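Local atomic coordinates of alanine racemase (Enterococcus faecalis, PDB entry 3E6E), a protein that belongs to the alanine racemase family and forms a two-chain assembly whose subunits each join a TIM-barrel domain to a mostly beta C-terminal domain. Residues P8-N21 against Y241-I254. The protein carries 1 engineered substitution. Residues are numbered along the deposited sequence; the frame is centred on the assembly and turned at random.
Sequences PTRLHIDTQAITEN and YALKPALRLTSELI
The imidazole of His12 meets Thr250 edge-on: OG1 of the threonine lies in the ring plane, 3.2 Å from CE1 and 3.3 Å from ND1 of His12. Thr250 presents this hydroxyl because chi1 of 51° sets OG1 between its backbone N and carbonyl carbon. At the helical end of the contact the Tyr241 ring comes obliquely to the carbonyl O of Asn21, midway along helix 15-28; its OH lies 2.9 Å from Asn21 O and is hydrogen-bonded to the hydroxyl of Tyr223. Around His12, strand 10-12 pairs antiparallel with strand 249-252. Arg10 N and Thr250 N exchange hydrogen bonds with each other's carbonyl oxygens, the second nearly straight (169° at the hydrogen). The pairing thus ties the chain just before the barrel domain's first helix to the beta domain that follows the barrel in sequence, and strand 368-369 flanks strand 10-12 as a parallel neighbour. Next to Arg10, Leu11 CD1 packs against both Leu249 CD1 (3.3 Å) and Leu247 CD1. Ser251 OG donates to Thr9 OG1 at 2.8 Å; the latter oxygen also bonds to Pro283 O. Asp14, the N-cap of the helix, hydrogen-bonds through its backbone N to Ala246 O, while Ala246 CB sits 3.7 Å from Ile18 CG1. Bent at chi3 and chi4, Lys244 lays CD on Ala17 CB and CE near the carboxylate of Glu20, whose salt bridge is to Lys24.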
ATOM      1  N   PRO A   8      -5.391  13.347  11.834  1.00 24.30           N
ATOM      2  CA  PRO A   8      -4.989  12.608  13.034  1.00 24.61           C
ATOM      3  C   PRO A   8      -4.647  11.110  12.865  1.00 25.37           C
ATOM      4  O   PRO A   8      -4.270  10.444  13.837  1.00 26.59           O
ATOM      5  CB  PRO A   8      -6.164  12.840  13.985  1.00 23.46           C
ATOM      6  CG  PRO A   8      -7.331  12.986  13.047  1.00 24.84           C
ATOM      7  CD  PRO A   8      -6.764  13.868  11.963  1.00 24.48           C
ATOM      8  N   THR A   9      -4.768  10.566  11.661  1.00 23.57           N
ATOM      9  CA  THR A   9      -4.450   9.153  11.494  1.00 24.79           C
ATOM     10  C   THR A   9      -2.937   8.994  11.489  1.00 25.29           C
ATOM     11  O   THR A   9      -2.271   9.408  10.538  1.00 25.35           O
ATOM     12  CB  THR A   9      -5.018   8.597  10.185  1.00 24.76           C
ATOM     13  OG1 THR A   9      -6.425   8.860  10.133  1.00 27.29           O
ATOM     14  CG2 THR A   9      -4.803   7.090  10.107  1.00 23.33           C
ATOM     15  N   ARG A  10      -2.402   8.382  12.545  1.00 25.23           N
ATOM     16  CA  ARG A  10      -0.955   8.188  12.685  1.00 25.64           C
ATOM     17  C   ARG A  10      -0.485   6.752  12.923  1.00 24.76           C
ATOM     18  O   ARG A  10      -1.214   5.909  13.466  1.00 24.19           O
ATOM     19  CB  ARG A  10      -0.421   9.050  13.828  1.00 27.91           C
ATOM     20  CG  ARG A  10      -0.669  10.526  13.648  1.00 32.25           C
ATOM     21  CD  ARG A  10       0.173  11.349  14.618  1.00 35.43           C
ATOM     22  NE  ARG A  10       0.173  12.767  14.272  1.00 36.89           N
ATOM     23  CZ  ARG A  10       0.261  13.227  13.025  1.00 37.16           C
ATOM     24  NH1 ARG A  10       0.347  12.382  12.004  1.00 37.98           N
ATOM     25  NH2 ARG A  10       0.265  14.531  12.791  1.00 36.79           N
ATOM     26  N   LEU A  11       0.763   6.496  12.538  1.00 23.58           N
ATOM     27  CA  LEU A  11       1.383   5.175  12.700  1.00 23.82           C
ATOM     28  C   LEU A  11       2.580   5.313  13.670  1.00 23.66           C
ATOM     29  O   LEU A  11       3.669   5.689  13.257  1.00 24.34           O
ATOM     30  CB  LEU A  11       1.835   4.683  11.312  1.00 21.15           C
ATOM     31  CG  LEU A  11       1.893   3.205  10.909  1.00 18.92           C
ATOM     32  CD1 LEU A  11       0.672   2.427  11.380  1.00 16.09           C
ATOM     33  CD2 LEU A  11       2.002   3.151   9.392  1.00 15.96           C
ATOM     34  N   HIS A  12       2.367   5.027  14.956  1.00 24.53           N
ATOM     35  CA  HIS A  12       3.428   5.154  15.968  1.00 24.29           C
ATOM     36  C   HIS A  12       4.410   4.001  16.032  1.00 23.67           C
ATOM     37  O   HIS A  12       4.041   2.855  16.302  1.00 23.89           O
ATOM     38  CB  HIS A  12       2.836   5.345  17.362  1.00 25.27           C
ATOM     39  CG  HIS A  12       2.080   6.625  17.518  1.00 30.10           C
ATOM     40  ND1 HIS A  12       0.738   6.739  17.219  1.00 30.97           N
ATOM     41  CD2 HIS A  12       2.491   7.863  17.890  1.00 31.44           C
ATOM     42  CE1 HIS A  12       0.355   7.992  17.399  1.00 33.71           C
ATOM     43  NE2 HIS A  12       1.400   8.694  17.805  1.00 33.08           N
ATOM     44  N   ILE A  13       5.677   4.316  15.816  1.00 22.23           N
ATOM     45  CA  ILE A  13       6.706   3.299  15.834  1.00 21.51           C
ATOM     46  C   ILE A  13       7.528   3.403  17.105  1.00 21.61           C
ATOM     47  O   ILE A  13       7.861   4.495  17.550  1.00 23.82           O
ATOM     48  CB  ILE A  13       7.567   3.437  14.577  1.00 20.95           C
ATOM     49  CG1 ILE A  13       6.706   3.050  13.371  1.00 22.36           C
ATOM     50  CG2 ILE A  13       8.818   2.572  14.683  1.00 20.06           C
ATOM     51  CD1 ILE A  13       7.249   3.453  12.033  1.00 23.29           C
ATOM     52  N   ASP A  14       7.824   2.256  17.706  1.00 20.95           N
ATOM     53  CA  ASP A  14       8.595   2.194  18.949  1.00 20.83           C
ATOM     54  C   ASP A  14       9.996   1.673  18.635  1.00 20.74           C
ATOM     55  O   ASP A  14      10.219   0.458  18.572  1.00 19.18           O
ATOM     56  CB  ASP A  14       7.890   1.257  19.934  1.00 20.12           C
ATOM     57  CG  ASP A  14       8.549   1.222  21.304  1.00 21.94           C
ATOM     58  OD1 ASP A  14       8.122   0.394  22.136  1.00 23.50           O
ATOM     59  OD2 ASP A  14       9.477   2.014  21.564  1.00 24.06           O
ATOM     60  N   THR A  15      10.938   2.589  18.435  1.00 21.30           N
ATOM     61  CA  THR A  15      12.303   2.184  18.109  1.00 23.25           C
ATOM     62  C   THR A  15      12.979   1.389  19.239  1.00 24.32           C
ATOM     63  O   THR A  15      13.648   0.378  18.975  1.00 23.82           O
ATOM     64  CB  THR A  15      13.175   3.409  17.715  1.00 22.16           C
ATOM     65  OG1 THR A  15      13.153   4.381  18.764  1.00 24.46           O
ATOM     66  CG2 THR A  15      12.659   4.044  16.435  1.00 20.78           C
ATOM     67  N   GLN A  16      12.787   1.834  20.482  1.00 24.31           N
ATOM     68  CA  GLN A  16      13.374   1.170  21.647  1.00 25.70           C
ATOM     69  C   GLN A  16      13.091  -0.326  21.567  1.00 25.50           C
ATOM     70  O   GLN A  16      13.954  -1.150  21.867  1.00 25.70           O
ATOM     71  CB  GLN A  16      12.766   1.715  22.949  1.00 28.63           C
ATOM     72  CG  GLN A  16      12.869   3.235  23.148  1.00 35.22           C
ATOM     73  CD  GLN A  16      11.852   3.790  24.172  1.00 38.72           C
ATOM     74  OE1 GLN A  16      11.814   3.370  25.339  1.00 38.56           O
ATOM     75  NE2 GLN A  16      11.026   4.740  23.725  1.00 38.91           N
ATOM     76  N   ALA A  17      11.870  -0.669  21.165  1.00 24.43           N
ATOM     77  CA  ALA A  17      11.458  -2.064  21.050  1.00 22.87           C
ATOM     78  C   ALA A  17      12.264  -2.846  20.001  1.00 21.97           C
ATOM     79  O   ALA A  17      12.639  -3.999  20.245  1.00 21.79           O
ATOM     80  CB  ALA A  17       9.967  -2.139  20.736  1.00 23.45           C
ATOM     81  N   ILE A  18      12.522  -2.230  18.844  1.00 19.40           N
ATOM     82  CA  ILE A  18      13.306  -2.880  17.785  1.00 18.47           C
ATOM     83  C   ILE A  18      14.711  -3.203  18.351  1.00 19.38           C
ATOM     84  O   ILE A  18      15.237  -4.309  18.176  1.00 19.35           O
ATOM     85  CB  ILE A  18      13.427  -1.957  16.533  1.00 16.97           C
ATOM     86  CG1 ILE A  18      12.042  -1.664  15.965  1.00 12.40           C
ATOM     87  CG2 ILE A  18      14.266  -2.618  15.448  1.00 13.24           C
ATOM     88  CD1 ILE A  18      12.085  -0.772  14.777  1.00 10.68           C
ATOM     89  N   THR A  19      15.292  -2.232  19.053  1.00 19.06           N
ATOM     90  CA  THR A  19      16.597  -2.387  19.686  1.00 20.29           C
ATOM     91  C   THR A  19      16.572  -3.600  20.621  1.00 22.77           C
ATOM     92  O   THR A  19      17.454  -4.459  20.598  1.00 24.21           O
ATOM     93  CB  THR A  19      16.958  -1.150  20.578  1.00 18.50           C
ATOM     94  OG1 THR A  19      17.041   0.039  19.783  1.00 16.52           O
ATOM     95  CG2 THR A  19      18.287  -1.381  21.285  1.00 19.26           C
ATOM     96  N   GLU A  20      15.550  -3.645  21.465  1.00 24.86           N
ATOM     97  CA  GLU A  20      15.399  -4.709  22.443  1.00 26.03           C
ATOM     98  C   GLU A  20      15.179  -6.067  21.799  1.00 25.39           C
ATOM     99  O   GLU A  20      15.673  -7.081  22.291  1.00 26.16           O
ATOM    100  CB  GLU A  20      14.256  -4.349  23.399  1.00 28.45           C
ATOM    101  CG  GLU A  20      13.796  -5.463  24.317  1.00 31.93           C
ATOM    102  CD  GLU A  20      12.641  -5.025  25.211  1.00 36.21           C
ATOM    103  OE1 GLU A  20      11.965  -5.922  25.781  1.00 37.14           O
ATOM    104  OE2 GLU A  20      12.419  -3.788  25.342  1.00 34.16           O
ATOM    105  N   ASN A  21      14.438  -6.100  20.699  1.00 24.81           N
ATOM    106  CA  ASN A  21      14.204  -7.374  20.030  1.00 24.07           C
ATOM    107  C   ASN A  21      15.552  -7.841  19.466  1.00 24.47           C
ATOM    108  O   ASN A  21      15.885  -9.036  19.489  1.00 24.97           O
ATOM    109  CB  ASN A  21      13.179  -7.210  18.901  1.00 21.27           C
ATOM    110  CG  ASN A  21      11.791  -6.843  19.408  1.00 20.52           C
ATOM    111  OD1 ASN A  21      10.931  -6.421  18.633  1.00 20.39           O
ATOM    112  ND2 ASN A  21      11.563  -7.008  20.706  1.00 21.48           N
ATOM    113  N   TYR A 241      11.731 -16.225  22.821  1.00 24.69           N
ATOM    114  CA  TYR A 241      11.904 -15.115  23.748  1.00 22.72           C
ATOM    115  C   TYR A 241      10.835 -14.059  23.461  1.00 22.80           C
ATOM    116  O   TYR A 241      10.290 -13.994  22.355  1.00 21.86           O
ATOM    117  CB  TYR A 241      13.319 -14.529  23.635  1.00 22.25           C
ATOM    118  CG  TYR A 241      13.603 -13.725  22.383  1.00 22.35           C
ATOM    119  CD1 TYR A 241      13.302 -12.366  22.320  1.00 23.23           C
ATOM    120  CD2 TYR A 241      14.179 -14.323  21.260  1.00 21.88           C
ATOM    121  CE1 TYR A 241      13.569 -11.624  21.170  1.00 23.40           C
ATOM    122  CE2 TYR A 241      14.447 -13.589  20.108  1.00 20.37           C
ATOM    123  CZ  TYR A 241      14.141 -12.245  20.071  1.00 21.82           C
ATOM    124  OH  TYR A 241      14.400 -11.510  18.945  1.00 22.02           O
ATOM    125  N   ALA A 242      10.532 -13.247  24.469  1.00 23.01           N
ATOM    126  CA  ALA A 242       9.514 -12.206  24.379  1.00 22.14           C
ATOM    127  C   ALA A 242       9.761 -11.188  23.292  1.00 22.26           C
ATOM    128  O   ALA A 242      10.678 -10.379  23.397  1.00 23.10           O
ATOM    129  CB  ALA A 242       9.403 -11.496  25.698  1.00 22.65           C
ATOM    130  N   LEU A 243       8.937 -11.229  22.249  1.00 22.27           N
ATOM    131  CA  LEU A 243       9.046 -10.278  21.148  1.00 22.48           C
ATOM    132  C   LEU A 243       8.151  -9.110  21.538  1.00 23.68           C
ATOM    133  O   LEU A 243       7.061  -9.319  22.058  1.00 22.94           O
ATOM    134  CB  LEU A 243       8.548 -10.901  19.837  1.00 22.58           C
ATOM    135  CG  LEU A 243       9.399 -12.011  19.209  1.00 22.69           C
ATOM    136  CD1 LEU A 243       8.661 -12.620  18.017  1.00 20.07           C
ATOM    137  CD2 LEU A 243      10.757 -11.435  18.785  1.00 20.85           C
ATOM    138  N   LYS A 244       8.613  -7.884  21.307  1.00 24.83           N
ATOM    139  CA  LYS A 244       7.833  -6.706  21.665  1.00 23.63           C
ATOM    140  C   LYS A 244       7.435  -5.930  20.420  1.00 23.20           C
ATOM    141  O   LYS A 244       8.276  -5.322  19.751  1.00 23.25           O
ATOM    142  CB  LYS A 244       8.635  -5.805  22.604  1.00 24.99           C
ATOM    143  CG  LYS A 244       7.993  -4.438  22.855  1.00 30.90           C
ATOM    144  CD  LYS A 244       8.955  -3.486  23.576  1.00 32.65           C
ATOM    145  CE  LYS A 244       9.209  -3.896  25.019  1.00 33.19           C
ATOM    146  NZ  LYS A 244       8.029  -3.601  25.883  1.00 35.83           N
ATOM    147  N   PRO A 245       6.139  -5.942  20.088  1.00 22.29           N
ATOM    148  CA  PRO A 245       5.647  -5.229  18.909  1.00 21.85           C
ATOM    149  C   PRO A 245       6.145  -3.788  18.872  1.00 21.16           C
ATOM    150  O   PRO A 245       6.077  -3.070  19.868  1.00 19.80           O
ATOM    151  CB  PRO A 245       4.136  -5.330  19.068  1.00 23.10           C
ATOM    152  CG  PRO A 245       3.971  -6.677  19.722  1.00 22.94           C
ATOM    153  CD  PRO A 245       5.034  -6.616  20.791  1.00 22.46           C
ATOM    154  N   ALA A 246       6.654  -3.374  17.719  1.00 21.05           N
ATOM    155  CA  ALA A 246       7.171  -2.021  17.564  1.00 22.25           C
ATOM    156  C   ALA A 246       6.198  -1.107  16.826  1.00 21.79           C
ATOM    157  O   ALA A 246       6.294   0.111  16.925  1.00 22.26           O
ATOM    158  CB  ALA A 246       8.494  -2.062  16.817  1.00 23.10           C
ATOM    159  N   LEU A 247       5.279  -1.710  16.081  1.00 21.64           N
ATOM    160  CA  LEU A 247       4.282  -0.992  15.296  1.00 20.41           C
ATOM    161  C   LEU A 247       3.062  -0.675  16.147  1.00 20.79           C
ATOM    162  O   LEU A 247       2.713  -1.437  17.041  1.00 22.27           O
ATOM    163  CB  LEU A 247       3.858  -1.858  14.110  1.00 19.03           C
ATOM    164  CG  LEU A 247       3.151  -1.301  12.879  1.00 17.10           C
ATOM    165  CD1 LEU A 247       2.048  -0.348  13.281  1.00 17.60           C
ATOM    166  CD2 LEU A 247       4.154  -0.627  11.988  1.00 15.55           C
ATOM    167  N   ARG A 248       2.413   0.448  15.842  1.00 21.38           N
ATOM    168  CA  ARG A 248       1.211   0.910  16.541  1.00 18.88           C
ATOM    169  C   ARG A 248       0.433   1.820  15.587  1.00 16.90           C
ATOM    170  O   ARG A 248       1.023   2.629  14.861  1.00 15.56           O
ATOM    171  CB  ARG A 248       1.608   1.670  17.801  1.00 19.97           C
ATOM    172  CG  ARG A 248       0.605   1.577  18.905  1.00 21.02           C
ATOM    173  CD  ARG A 248       1.158   2.149  20.203  1.00 24.35           C
ATOM    174  NE  ARG A 248       0.135   2.082  21.246  1.00 30.61           N
ATOM    175  CZ  ARG A 248      -0.975   2.820  21.268  1.00 29.55           C
ATOM    176  NH1 ARG A 248      -1.212   3.703  20.312  1.00 28.81           N
ATOM    177  NH2 ARG A 248      -1.868   2.642  22.233  1.00 31.03           N
ATOM    178  N   LEU A 249      -0.887   1.693  15.576  1.00 13.78           N
ATOM    179  CA  LEU A 249      -1.693   2.503  14.664  1.00 14.24           C
ATOM    180  C   LEU A 249      -2.895   3.149  15.332  1.00 15.84           C
ATOM    181  O   LEU A 249      -3.736   2.460  15.927  1.00 17.49           O
ATOM    182  CB  LEU A 249      -2.168   1.634  13.508  1.00 12.43           C
ATOM    183  CG  LEU A 249      -3.155   2.213  12.508  1.00 10.58           C
ATOM    184  CD1 LEU A 249      -2.512   3.329  11.679  1.00  9.88           C
ATOM    185  CD2 LEU A 249      -3.599   1.084  11.602  1.00  8.48           C
ATOM    186  N   THR A 250      -2.990   4.473  15.218  1.00 15.77           N
ATOM    187  CA  THR A 250      -4.094   5.213  15.824  1.00 13.55           C
ATOM    188  C   THR A 250      -4.710   6.225  14.882  1.00 13.66           C
ATOM    189  O   THR A 250      -4.186   6.512  13.802  1.00 13.21           O
ATOM    190  CB  THR A 250      -3.643   6.005  17.072  1.00 13.22           C
ATOM    191  OG1 THR A 250      -2.483   6.781  16.740  1.00 11.85           O
ATOM    192  CG2 THR A 250      -3.351   5.083  18.251  1.00  8.80           C
ATOM    193  N   SER A 251      -5.837   6.768  15.315  1.00 13.57           N
ATOM    194  CA  SER A 251      -6.544   7.796  14.568  1.00 15.95           C
ATOM    195  C   SER A 251      -7.505   8.384  15.583  1.00 17.95           C
ATOM    196  O   SER A 251      -7.293   8.235  16.790  1.00 19.24           O
ATOM    197  CB  SER A 251      -7.316   7.190  13.398  1.00 16.13           C
ATOM    198  OG  SER A 251      -7.795   8.206  12.530  1.00 14.17           O
ATOM    199  N   GLU A 252      -8.553   9.053  15.118  1.00 19.68           N
ATOM    200  CA  GLU A 252      -9.528   9.611  16.050  1.00 22.53           C
ATOM    201  C   GLU A 252     -10.848   9.962  15.389  1.00 21.91           C
ATOM    202  O   GLU A 252     -10.909  10.227  14.190  1.00 22.21           O
ATOM    203  CB  GLU A 252      -8.953  10.846  16.767  1.00 24.10           C
ATOM    204  CG  GLU A 252      -8.824  12.096  15.922  1.00 27.25           C
ATOM    205  CD  GLU A 252      -8.066  13.209  16.646  1.00 29.94           C
ATOM    206  OE1 GLU A 252      -8.179  14.391  16.243  1.00 30.05           O
ATOM    207  OE2 GLU A 252      -7.348  12.896  17.619  1.00 31.01           O
ATOM    208  N   LEU A 253     -11.901   9.947  16.201  1.00 21.12           N
ATOM    209  CA  LEU A 253     -13.251  10.262  15.766  1.00 18.77           C
ATOM    210  C   LEU A 253     -13.332  11.688  15.249  1.00 18.91           C
ATOM    211  O   LEU A 253     -12.965  12.625  15.951  1.00 19.24           O
ATOM    212  CB  LEU A 253     -14.206  10.092  16.938  1.00 16.73           C
ATOM    213  CG  LEU A 253     -14.415   8.649  17.373  1.00 14.70           C
ATOM    214  CD1 LEU A 253     -15.210   8.607  18.648  1.00 12.45           C
ATOM    215  CD2 LEU A 253     -15.118   7.888  16.267  1.00 14.35           C
ATOM    216  N   ILE A 254     -13.801  11.845  14.017  1.00 19.36           N
ATOM    217  CA  ILE A 254     -13.936  13.165  13.419  1.00 21.11           C
ATOM    218  C   ILE A 254     -15.414  13.496  13.191  1.00 22.90           C
ATOM    219  O   ILE A 254     -15.758  14.632  12.871  1.00 24.16           O
ATOM    220  CB  ILE A 254     -13.168  13.263  12.068  1.00 20.37           C
ATOM    221  CG1 ILE A 254     -13.760  12.298  11.043  1.00 19.82           C
ATOM    222  CG2 ILE A 254     -11.696  12.926  12.281  1.00 19.08           C
ATOM    223  CD1 ILE A 254     -13.129  12.439   9.677  1.00 19.61           C
TER